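Local coordinates for uncharacterized protein (Bacteroides ovatus CL02T12C04, PDB 6PTM) that probably hydrolyses carrageenan-derived chains from their ends, as an exo-acting glycoside hydrolase of family GH42, at residues A[72-84]-A[179-191]. Sequence-based numbering, arbitrary orientation.
Sequences ETALRTAEIFMGY and PRIKEYIEYHGNL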
# COMPACT_ATOMS: atom_id res chain seq x y z
N GLU A 72 23.70 4.30 -15.68
CA GLU A 72 23.57 2.98 -16.35
C GLU A 72 22.12 2.52 -16.39
O GLU A 72 21.71 1.88 -17.39
CB GLU A 72 24.38 1.90 -15.64
CG GLU A 72 25.88 2.09 -15.80
CD GLU A 72 26.63 1.13 -14.88
OE1 GLU A 72 26.20 -0.02 -14.82
OE2 GLU A 72 27.53 1.56 -14.18
N THR A 73 21.35 2.81 -15.34
CA THR A 73 19.91 2.47 -15.28
C THR A 73 19.18 3.28 -16.35
O THR A 73 18.36 2.70 -17.09
CB THR A 73 19.33 2.70 -13.88
OG1 THR A 73 20.03 1.83 -12.98
CG2 THR A 73 17.84 2.44 -13.83
N ALA A 74 19.44 4.58 -16.42
CA ALA A 74 18.85 5.48 -17.44
C ALA A 74 19.25 5.02 -18.86
O ALA A 74 18.38 5.02 -19.77
CB ALA A 74 19.28 6.92 -17.19
N LEU A 75 20.54 4.73 -19.07
CA LEU A 75 21.07 4.27 -20.38
C LEU A 75 20.32 3.00 -20.78
O LEU A 75 19.88 2.89 -21.93
CB LEU A 75 22.57 3.99 -20.28
CG LEU A 75 23.22 3.54 -21.58
CD1 LEU A 75 23.19 4.68 -22.60
CD2 LEU A 75 24.65 3.11 -21.38
N ARG A 76 20.20 2.02 -19.88
CA ARG A 76 19.51 0.75 -20.19
C ARG A 76 18.04 1.03 -20.51
O ARG A 76 17.50 0.43 -21.46
CB ARG A 76 19.65 -0.26 -19.05
CG ARG A 76 18.93 -1.57 -19.34
CD ARG A 76 19.37 -2.24 -20.63
NE ARG A 76 20.81 -2.51 -20.62
CZ ARG A 76 21.40 -3.48 -19.94
NH1 ARG A 76 20.72 -4.32 -19.17
NH2 ARG A 76 22.71 -3.62 -20.02
N THR A 77 17.41 1.91 -19.75
CA THR A 77 16.01 2.27 -20.04
C THR A 77 15.92 2.79 -21.48
O THR A 77 14.96 2.46 -22.21
CB THR A 77 15.47 3.30 -19.05
OG1 THR A 77 15.61 2.83 -17.71
CG2 THR A 77 14.02 3.58 -19.36
N ALA A 78 16.85 3.65 -21.84
CA ALA A 78 16.86 4.32 -23.15
C ALA A 78 17.05 3.24 -24.22
O ALA A 78 16.23 3.20 -25.18
CB ALA A 78 17.94 5.37 -23.17
N GLU A 79 18.02 2.34 -24.04
CA GLU A 79 18.30 1.24 -25.01
C GLU A 79 17.04 0.42 -25.21
O GLU A 79 16.72 0.11 -26.34
CB GLU A 79 19.43 0.34 -24.52
CG GLU A 79 20.75 1.05 -24.53
CD GLU A 79 21.81 0.28 -23.79
OE1 GLU A 79 21.47 -0.62 -23.03
OE2 GLU A 79 22.96 0.65 -23.92
N ILE A 80 16.30 0.13 -24.14
CA ILE A 80 15.07 -0.71 -24.22
C ILE A 80 14.00 0.05 -25.01
O ILE A 80 13.38 -0.55 -25.89
CB ILE A 80 14.59 -1.14 -22.82
CG1 ILE A 80 15.57 -2.15 -22.20
CG2 ILE A 80 13.17 -1.70 -22.90
CD1 ILE A 80 15.28 -2.47 -20.75
N PHE A 81 13.79 1.32 -24.69
CA PHE A 81 12.64 2.07 -25.24
C PHE A 81 12.95 2.52 -26.66
O PHE A 81 12.00 2.91 -27.34
CB PHE A 81 12.24 3.25 -24.35
CG PHE A 81 11.21 2.83 -23.32
CD1 PHE A 81 11.61 2.30 -22.10
CD2 PHE A 81 9.86 2.91 -23.61
CE1 PHE A 81 10.65 1.93 -21.17
CE2 PHE A 81 8.91 2.53 -22.68
CZ PHE A 81 9.31 2.03 -21.47
N MET A 82 14.21 2.50 -27.07
CA MET A 82 14.50 2.78 -28.50
C MET A 82 13.88 1.61 -29.28
O MET A 82 13.24 1.86 -30.31
CB MET A 82 15.99 2.91 -28.80
CG MET A 82 16.60 4.20 -28.30
SD MET A 82 15.85 5.67 -29.06
CE MET A 82 16.64 5.60 -30.67
N GLY A 83 14.06 0.38 -28.81
CA GLY A 83 13.48 -0.79 -29.50
C GLY A 83 11.96 -0.76 -29.42
O GLY A 83 11.29 -1.14 -30.42
N TYR A 84 11.41 -0.31 -28.29
CA TYR A 84 9.94 -0.23 -28.14
C TYR A 84 9.39 0.83 -29.11
O TYR A 84 8.35 0.56 -29.74
CB TYR A 84 9.56 0.06 -26.69
CG TYR A 84 9.82 -1.07 -25.72
CD1 TYR A 84 10.28 -2.31 -26.13
CD2 TYR A 84 9.55 -0.90 -24.37
CE1 TYR A 84 10.49 -3.34 -25.23
CE2 TYR A 84 9.76 -1.92 -23.45
CZ TYR A 84 10.21 -3.15 -23.88
OH TYR A 84 10.40 -4.16 -22.97
N PRO A 179 9.37 -9.54 -18.61
CA PRO A 179 10.12 -10.73 -19.02
C PRO A 179 11.41 -10.85 -18.20
O PRO A 179 12.09 -9.84 -18.00
CB PRO A 179 10.40 -10.48 -20.51
CG PRO A 179 9.26 -9.57 -20.92
CD PRO A 179 9.06 -8.64 -19.73
N ARG A 180 11.70 -12.05 -17.71
CA ARG A 180 12.82 -12.34 -16.79
C ARG A 180 14.05 -12.64 -17.66
O ARG A 180 14.45 -13.79 -17.74
CB ARG A 180 12.42 -13.48 -15.86
CG ARG A 180 11.16 -13.17 -15.04
CD ARG A 180 11.50 -12.56 -13.70
NE ARG A 180 12.43 -13.43 -12.98
CZ ARG A 180 13.47 -13.04 -12.25
NH1 ARG A 180 13.75 -11.75 -12.09
NH2 ARG A 180 14.23 -13.96 -11.68
N ILE A 181 14.56 -11.63 -18.35
CA ILE A 181 15.74 -11.78 -19.24
C ILE A 181 16.86 -10.88 -18.70
O ILE A 181 16.58 -9.84 -18.06
CB ILE A 181 15.37 -11.49 -20.70
CG1 ILE A 181 14.88 -10.05 -20.89
CG2 ILE A 181 14.34 -12.50 -21.21
CD1 ILE A 181 14.98 -9.58 -22.30
N LYS A 182 18.10 -11.27 -18.97
CA LYS A 182 19.29 -10.51 -18.51
C LYS A 182 19.10 -8.99 -18.72
O LYS A 182 19.37 -8.23 -17.73
CB LYS A 182 20.56 -11.04 -19.18
CG LYS A 182 21.82 -10.64 -18.43
CD LYS A 182 22.82 -11.78 -18.20
CE LYS A 182 23.87 -11.85 -19.29
NZ LYS A 182 24.62 -10.58 -19.38
N GLU A 183 18.68 -8.56 -19.91
CA GLU A 183 18.58 -7.12 -20.31
C GLU A 183 17.68 -6.36 -19.31
O GLU A 183 17.98 -5.18 -19.04
CB GLU A 183 18.09 -6.96 -21.77
CG GLU A 183 18.43 -5.60 -22.40
CD GLU A 183 17.73 -5.14 -23.70
OE1 GLU A 183 16.79 -5.86 -24.18
OE2 GLU A 183 18.12 -4.05 -24.26
N TYR A 184 16.66 -7.02 -18.74
CA TYR A 184 15.60 -6.40 -17.90
C TYR A 184 15.86 -6.61 -16.39
O TYR A 184 15.25 -5.89 -15.60
CB TYR A 184 14.22 -6.94 -18.30
CG TYR A 184 13.75 -6.63 -19.71
CD1 TYR A 184 14.44 -5.79 -20.57
CD2 TYR A 184 12.57 -7.18 -20.19
CE1 TYR A 184 14.00 -5.54 -21.87
CE2 TYR A 184 12.11 -6.95 -21.48
CZ TYR A 184 12.84 -6.13 -22.33
OH TYR A 184 12.38 -5.87 -23.59
N ILE A 185 16.73 -7.54 -15.98
CA ILE A 185 16.95 -7.86 -14.54
C ILE A 185 18.26 -7.24 -14.04
O ILE A 185 18.47 -7.27 -12.82
CB ILE A 185 16.87 -9.38 -14.25
CG1 ILE A 185 17.99 -10.15 -14.94
CG2 ILE A 185 15.49 -9.92 -14.59
CD1 ILE A 185 18.08 -11.61 -14.57
N GLU A 186 19.12 -6.72 -14.93
CA GLU A 186 20.38 -6.04 -14.53
C GLU A 186 20.05 -4.76 -13.75
O GLU A 186 20.64 -4.58 -12.67
CB GLU A 186 21.26 -5.71 -15.72
CG GLU A 186 22.07 -6.91 -16.12
CD GLU A 186 22.94 -6.73 -17.35
OE1 GLU A 186 22.82 -5.69 -18.03
OE2 GLU A 186 23.75 -7.64 -17.59
N TYR A 187 19.12 -3.95 -14.22
CA TYR A 187 18.83 -2.64 -13.57
C TYR A 187 17.39 -2.50 -13.09
O TYR A 187 17.16 -1.61 -12.26
CB TYR A 187 19.22 -1.51 -14.51
CG TYR A 187 20.68 -1.56 -14.89
CD1 TYR A 187 21.65 -1.06 -14.04
CD2 TYR A 187 21.10 -2.12 -16.08
CE1 TYR A 187 22.99 -1.12 -14.36
CE2 TYR A 187 22.43 -2.15 -16.44
CZ TYR A 187 23.39 -1.65 -15.57
OH TYR A 187 24.72 -1.67 -15.87
N HIS A 188 16.45 -3.20 -13.74
CA HIS A 188 15.00 -2.95 -13.55
C HIS A 188 14.31 -3.91 -12.58
O HIS A 188 13.11 -4.10 -12.71
CB HIS A 188 14.30 -2.81 -14.91
CG HIS A 188 14.75 -1.63 -15.70
ND1 HIS A 188 15.85 -1.66 -16.52
CD2 HIS A 188 14.24 -0.39 -15.81
CE1 HIS A 188 15.99 -0.49 -17.08
NE2 HIS A 188 15.03 0.30 -16.67
N GLY A 189 15.09 -4.51 -11.68
CA GLY A 189 14.58 -5.37 -10.61
C GLY A 189 14.84 -6.81 -10.97
O GLY A 189 14.87 -7.12 -12.19
N ASN A 190 15.01 -7.66 -9.96
CA ASN A 190 15.25 -9.11 -10.14
C ASN A 190 14.32 -9.92 -9.21
O ASN A 190 14.76 -10.84 -8.51
CB ASN A 190 16.74 -9.42 -10.01
CG ASN A 190 17.08 -10.83 -10.46
OD1 ASN A 190 16.31 -11.41 -11.21
ND2 ASN A 190 18.24 -11.31 -10.08
N LEU A 191 13.03 -9.61 -9.25
CA LEU A 191 12.03 -10.30 -8.42
C LEU A 191 11.70 -11.66 -9.04
O LEU A 191 11.26 -11.70 -10.20
CB LEU A 191 10.77 -9.44 -8.34
CG LEU A 191 9.69 -9.98 -7.41
CD1 LEU A 191 10.16 -9.94 -5.95
CD2 LEU A 191 8.43 -9.16 -7.60
O HOH W 1 18.72 0.36 -11.07
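R76, on helix 69-90, holds the loop around helix 182-185 through its guanidinium, whose several N-H donors serve an acid and a carbonyl together. NH1 and NH2 both reach one carboxylate oxygen, with E186 OE1 lying 2.8 Å from R76 NH1 and in the guanidinium plane. R76 NH1 also donates to the backbone oxygen of E183, while NE donates to E79 OE1, about one turn further along the same helix, an acid shared with R55. E186 OE2 pairs in turn with K182 NZ at a long 3.6 Å. R76 CG stands anti to the backbone N (chi1 179°), and bends at chi2 and chi3 fold the chain across the loop to both acceptors. Shortening this side chain to alanine would probably leave E186 with K182 alone of these two cations, and the E183 carbonyl without this donor. Y187 suits its place by being both flat and polar: Y187 OH donates to E72 OE1 over a very short 2.5 Å, carboxylate and ring nearly perpendicular, while K62 and T68 hold E72 OE2. One face of that ring lies over E72 O, and its CE2 sits over a face of the R76 guanidinium. Deeper in, H188 NE2 donates in its ring plane to T77 OG1 (2.8 Å), which donates to T73 O; a hydroxyl, able to do both, thus ties the buried imidazole to the helix backbone. I80 sets a branched apolar chain against the Y184 ring, CD1 touching Y184 CD1 at 3.4 Å. Beyond it, Y84 OH donates to Y184 OH (2.7 Å) and also pairs with W509. The N-terminal helices thus pack, through a salt-bridge network, on the connection between strands 168-175 and 192-197, probably consecutive strands of a (beta/alpha)8 barrel, as in family GH42.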